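Local coordinates for putative dehydratase (Mesorhizobium loti, PDB 2POZ), which is of unknown function but belongs to the mandelate racemase/muconate lactonizing enzyme group of the enolase superfamily and may act as a lyase, possibly a dehydratase, at residues A[242-245]-A[246-250]; A[213-216]-A[217-221]. All blocks are in the same frame, centred on the assembly; numbering follows the deposited sequence.

Contact 1 of 2, residues A[242-245]-A[246-250]; sequences LKVI and SEQIP
K243 and E247 sit one turn apart near the C-terminal part of helix 239-248, and their side chains cross at an angle instead of running alongside each other. This is the helix of the beta-alpha-beta unit formed with strands 227-231 and 253-255 in the enolase-type barrel. In K243, CG lies anti to the main-chain nitrogen (chi1 -178°) and the chain kinks only at the last torsion, which brings NZ within 3.9 Å of E247 OE2, a long salt bridge. The aliphatic part takes part as well, with K243 CG 4.1 Å from E247 CD. NZ is also hydrogen-bonded to the carbonyl of L271, so the glutamate is not its sole partner.

Beneath this pair, K243 O accepts two hydrogen bonds. One is the helical bond from E247 N; the other comes from the S246 hydroxyl, whose OG lies 2.6 Å from K243 O and approaches it tilted 23° from the carbonyl plane. The S246 first torsion (68°) folds the hydroxyl back over the preceding turn. E247 CG closes in on the same carbonyl, 3.1 Å from K243 O.

Farther along, I245 and I249 meet obliquely through branch ends, I245 CG2 lying 3.9 Å from I249 CD1. Here the backbone pattern shortens: Q248 N bonds to I245 O at 2.9 Å from above the carbonyl plane, while I249 N reaches the same oxygen only weakly. Both isoleucines are buried, whereas E247 is exposed.

The contact is therefore amphipathic. Its apolar side faces strand 253-255 and the neighbouring helix 212-222, and the charged pair, being long and partly solvent-facing, is likely to contribute less to holding the turn than the K243 carbonyl, which accepts two hydrogen bonds.

Contact 2 of 2, residues A[213-216]-A[217-221]; sequences DETI and RFCRK
The guanidinium of R220 carries the I216 methyl CG2 over the centre of one face, 3.5 Å above its plane, while the guanidinium of R217 is met at its edge by the carboxylate of E214. Both pairs belong to helix 212-222, which connects strands 201-205 and 227-231 as the right-handed beta-alpha-beta crossover of the enolase-type barrel. I216 and R220 run side by side one turn apart, the arginine extended from CG to NE so that its flat end is laid over the methyl. With an alanine in place of R220, I216 CG2 would probably lose this cover, and Q248 would be left without the weak bond it accepts from NH2.

E214 and R217 also point the same way, three residues apart. E214 bends at its second torsion (chi2 -53°), bringing OE2 2.7 Å from R217 NH1 in a short salt bridge, although the two planes are turned 39° apart. OE2 has a second cation in R303 of a neighbouring subunit, which also pairs with D213, so this carboxylate is likely to stay ionised. F218 packs on A185 and V189 of helix 179-196, which E214 also touches. T215 OG1 is spent on the backbone of L210 and T211, while its methyl CG2 faces C219 SG at 4.1 Å.

From the N terminus, the chain passes strand 201-205, then helix 212-222 with contact 2, strand 227-231, helix 239-248 with contact 1, and strand 253-255. Each contact joins residues three or four apart along one helix, contact 1 running on into the loop that follows, and closes no long loop; the two follow in series, neither nesting nor crossing. The centres of contact 1 and contact 2 are about 10 Å apart, because consecutive helices lie side by side on the outside of the barrel. I249 CG2 packs against C219 CB at 3.7 Å, and Q248 CB against I216 CD1, also at 3.7 Å. Both contacts also touch a second subunit of the octamer.

Contact 1 of 2, residues A[242-245]-A[246-250]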
loop_
_atom_site.group_PDB
_atom_site.type_symbol
_atom_site.label_atom_id
_atom_site.label_comp_id
_atom_site.label_asym_id
_atom_site.label_seq_id
_atom_site.Cartn_x
_atom_site.Cartn_y
_atom_site.Cartn_z
ATOM N N LEU A 242 3.376 3.417 16.689
ATOM C CA LEU A 242 4.532 2.542 16.879
ATOM C C LEU A 242 5.406 2.477 15.627
ATOM O O LEU A 242 6.633 2.570 15.718
ATOM C CB LEU A 242 4.089 1.127 17.265
ATOM C CG LEU A 242 5.191 0.084 17.490
ATOM C CD1 LEU A 242 6.167 0.561 18.562
ATOM C CD2 LEU A 242 4.559 -1.238 17.918
ATOM N N LYS A 243 4.790 2.320 14.457
ATOM C CA LYS A 243 5.580 2.249 13.232
ATOM C C LYS A 243 6.236 3.587 12.905
ATOM O O LYS A 243 7.405 3.634 12.535
ATOM C CB LYS A 243 4.736 1.787 12.040
ATOM C CG LYS A 243 5.581 1.671 10.768
ATOM C CD LYS A 243 5.073 0.618 9.807
ATOM C CE LYS A 243 6.084 0.387 8.687
ATOM N NZ LYS A 243 7.429 -0.012 9.221
ATOM N N VAL A 244 5.484 4.673 13.038
ATOM C CA VAL A 244 6.014 6.003 12.765
ATOM C C VAL A 244 7.220 6.265 13.662
ATOM O O VAL A 244 8.265 6.746 13.206
ATOM C CB VAL A 244 4.949 7.089 13.026
ATOM C CG1 VAL A 244 5.572 8.473 12.910
ATOM C CG2 VAL A 244 3.808 6.938 12.029
ATOM N N ILE A 245 7.072 5.945 14.943
ATOM C CA ILE A 245 8.152 6.147 15.889
ATOM C C ILE A 245 9.385 5.332 15.495
ATOM O O ILE A 245 10.490 5.856 15.498
ATOM C CB ILE A 245 7.696 5.787 17.327
ATOM C CG1 ILE A 245 6.674 6.828 17.810
ATOM C CG2 ILE A 245 8.899 5.728 18.270
ATOM C CD1 ILE A 245 5.922 6.421 19.071
ATOM N N SER A 246 9.200 4.064 15.138
ATOM C CA SER A 246 10.332 3.226 14.753
ATOM C C SER A 246 11.122 3.801 13.572
ATOM O O SER A 246 12.339 3.632 13.489
ATOM C CB SER A 246 9.866 1.807 14.406
ATOM O OG SER A 246 9.086 1.783 13.222
ATOM N N GLU A 247 10.432 4.486 12.668
ATOM C CA GLU A 247 11.078 5.075 11.496
ATOM C C GLU A 247 11.730 6.418 11.803
ATOM O O GLU A 247 12.520 6.928 11.008
ATOM C CB GLU A 247 10.049 5.286 10.377
ATOM C CG GLU A 247 9.218 4.066 10.030
ATOM C CD GLU A 247 8.164 4.356 8.967
ATOM O OE1 GLU A 247 7.419 5.353 9.112
ATOM O OE2 GLU A 247 8.075 3.582 7.988
ATOM N N GLN A 248 11.410 6.990 12.956
ATOM C CA GLN A 248 11.932 8.307 13.305
ATOM C C GLN A 248 12.962 8.374 14.422
ATOM O O GLN A 248 13.549 9.428 14.645
ATOM C CB GLN A 248 10.764 9.237 13.647
ATOM C CG GLN A 248 9.850 9.568 12.476
ATOM C CD GLN A 248 10.540 10.425 11.430
ATOM O OE1 GLN A 248 11.274 11.355 11.767
ATOM N NE2 GLN A 248 10.300 10.124 10.154
ATOM N N ILE A 249 13.181 7.278 15.137
ATOM C CA ILE A 249 14.158 7.306 16.221
ATOM C C ILE A 249 15.314 6.358 15.960
ATOM O O ILE A 249 15.177 5.389 15.219
ATOM C CB ILE A 249 13.520 6.954 17.589
ATOM C CG1 ILE A 249 13.118 5.481 17.624
ATOM C CG2 ILE A 249 12.319 7.857 17.840
ATOM C CD1 ILE A 249 12.630 5.014 19.000
ATOM N N PRO A 250 16.474 6.623 16.582
ATOM C CA PRO A 250 17.657 5.781 16.401
ATOM C C PRO A 250 17.780 4.625 17.401
ATOM O O PRO A 250 18.798 3.937 17.431
ATOM C CB PRO A 250 18.794 6.783 16.546
ATOM C CG PRO A 250 18.288 7.651 17.671
ATOM C CD PRO A 250 16.810 7.852 17.327
#

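Contact 2 of 2, residues A[213-216]-A[217-221]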
loop_
_atom_site.group_PDB
_atom_site.type_symbol
_atom_site.label_atom_id
_atom_site.label_comp_id
_atom_site.label_asym_id
_atom_site.label_seq_id
_atom_site.Cartn_x
_atom_site.Cartn_y
_atom_site.Cartn_z
ATOM N N ASP A 213 5.020 13.068 18.656
ATOM C CA ASP A 213 6.042 14.088 18.457
ATOM C C ASP A 213 7.031 14.214 19.630
ATOM O O ASP A 213 8.247 14.133 19.433
ATOM C CB ASP A 213 5.373 15.441 18.155
ATOM C CG ASP A 213 4.362 15.872 19.230
ATOM O OD1 ASP A 213 3.892 15.020 20.018
ATOM O OD2 ASP A 213 4.025 17.076 19.273
ATOM N N GLU A 214 6.515 14.388 20.843
ATOM C CA GLU A 214 7.380 14.531 22.003
ATOM C C GLU A 214 8.148 13.254 22.328
ATOM O O GLU A 214 9.269 13.312 22.828
ATOM C CB GLU A 214 6.573 14.988 23.219
ATOM C CG GLU A 214 6.070 16.423 23.136
ATOM C CD GLU A 214 7.182 17.425 22.839
ATOM O OE1 GLU A 214 8.274 17.325 23.443
ATOM O OE2 GLU A 214 6.960 18.324 22.001
ATOM N N THR A 215 7.560 12.098 22.031
ATOM C CA THR A 215 8.240 10.837 22.299
ATOM C C THR A 215 9.454 10.704 21.381
ATOM O O THR A 215 10.537 10.312 21.813
ATOM C CB THR A 215 7.301 9.635 22.092
ATOM O OG1 THR A 215 6.312 9.624 23.129
ATOM C CG2 THR A 215 8.089 8.333 22.122
ATOM N N ILE A 216 9.267 11.037 20.110
ATOM C CA ILE A 216 10.356 10.975 19.144
ATOM C C ILE A 216 11.451 11.936 19.613
ATOM O O ILE A 216 12.627 11.583 19.656
ATOM C CB ILE A 216 9.862 11.391 17.743
ATOM C CG1 ILE A 216 8.952 10.301 17.173
ATOM C CG2 ILE A 216 11.048 11.644 16.813
ATOM C CD1 ILE A 216 8.267 10.695 15.885
ATOM N N ARG A 217 11.050 13.145 19.987
ATOM C CA ARG A 217 12.000 14.140 20.465
ATOM C C ARG A 217 12.817 13.600 21.641
ATOM O O ARG A 217 14.037 13.724 21.659
ATOM C CB ARG A 217 11.260 15.413 20.878
ATOM C CG ARG A 217 12.133 16.470 21.551
ATOM C CD ARG A 217 11.339 17.746 21.762
ATOM N NE ARG A 217 11.347 18.586 20.568
ATOM C CZ ARG A 217 10.304 19.275 20.111
ATOM N NH1 ARG A 217 9.133 19.231 20.737
ATOM N NH2 ARG A 217 10.441 20.020 19.024
ATOM N N PHE A 218 12.145 12.988 22.613
ATOM C CA PHE A 218 12.827 12.442 23.788
ATOM C C PHE A 218 13.792 11.298 23.448
ATOM O O PHE A 218 14.901 11.245 23.976
ATOM C CB PHE A 218 11.803 11.957 24.821
ATOM C CG PHE A 218 12.418 11.449 26.099
ATOM C CD1 PHE A 218 13.008 12.328 27.003
ATOM C CD2 PHE A 218 12.411 10.092 26.400
ATOM C CE1 PHE A 218 13.581 11.856 28.193
ATOM C CE2 PHE A 218 12.983 9.612 27.587
ATOM C CZ PHE A 218 13.565 10.493 28.480
ATOM N N CYS A 219 13.377 10.391 22.568
ATOM C CA CYS A 219 14.230 9.267 22.191
ATOM C C CYS A 219 15.485 9.742 21.459
ATOM O O CYS A 219 16.564 9.171 21.614
ATOM C CB CYS A 219 13.446 8.280 21.323
ATOM S SG CYS A 219 12.133 7.411 22.241
ATOM N N ARG A 220 15.342 10.782 20.653
ATOM C CA ARG A 220 16.496 11.309 19.941
ATOM C C ARG A 220 17.449 11.963 20.938
ATOM O O ARG A 220 18.663 11.855 20.807
ATOM C CB ARG A 220 16.053 12.325 18.886
ATOM C CG ARG A 220 15.428 11.679 17.652
ATOM C CD ARG A 220 14.910 12.726 16.670
ATOM N NE ARG A 220 14.437 12.105 15.437
ATOM C CZ ARG A 220 13.576 12.672 14.601
ATOM N NH1 ARG A 220 13.092 13.879 14.869
ATOM N NH2 ARG A 220 13.185 12.027 13.505
ATOM N N LYS A 221 16.893 12.630 21.944
ATOM C CA LYS A 221 17.723 13.291 22.941
ATOM C C LYS A 221 18.566 12.303 23.731
ATOM O O LYS A 221 19.740 12.568 23.981
ATOM C CB LYS A 221 16.860 14.115 23.897
ATOM C CG LYS A 221 17.644 15.089 24.774
ATOM C CD LYS A 221 16.698 16.022 25.525
ATOM C CE LYS A 221 17.458 17.006 26.413
ATOM N NZ LYS A 221 18.404 17.866 25.634
#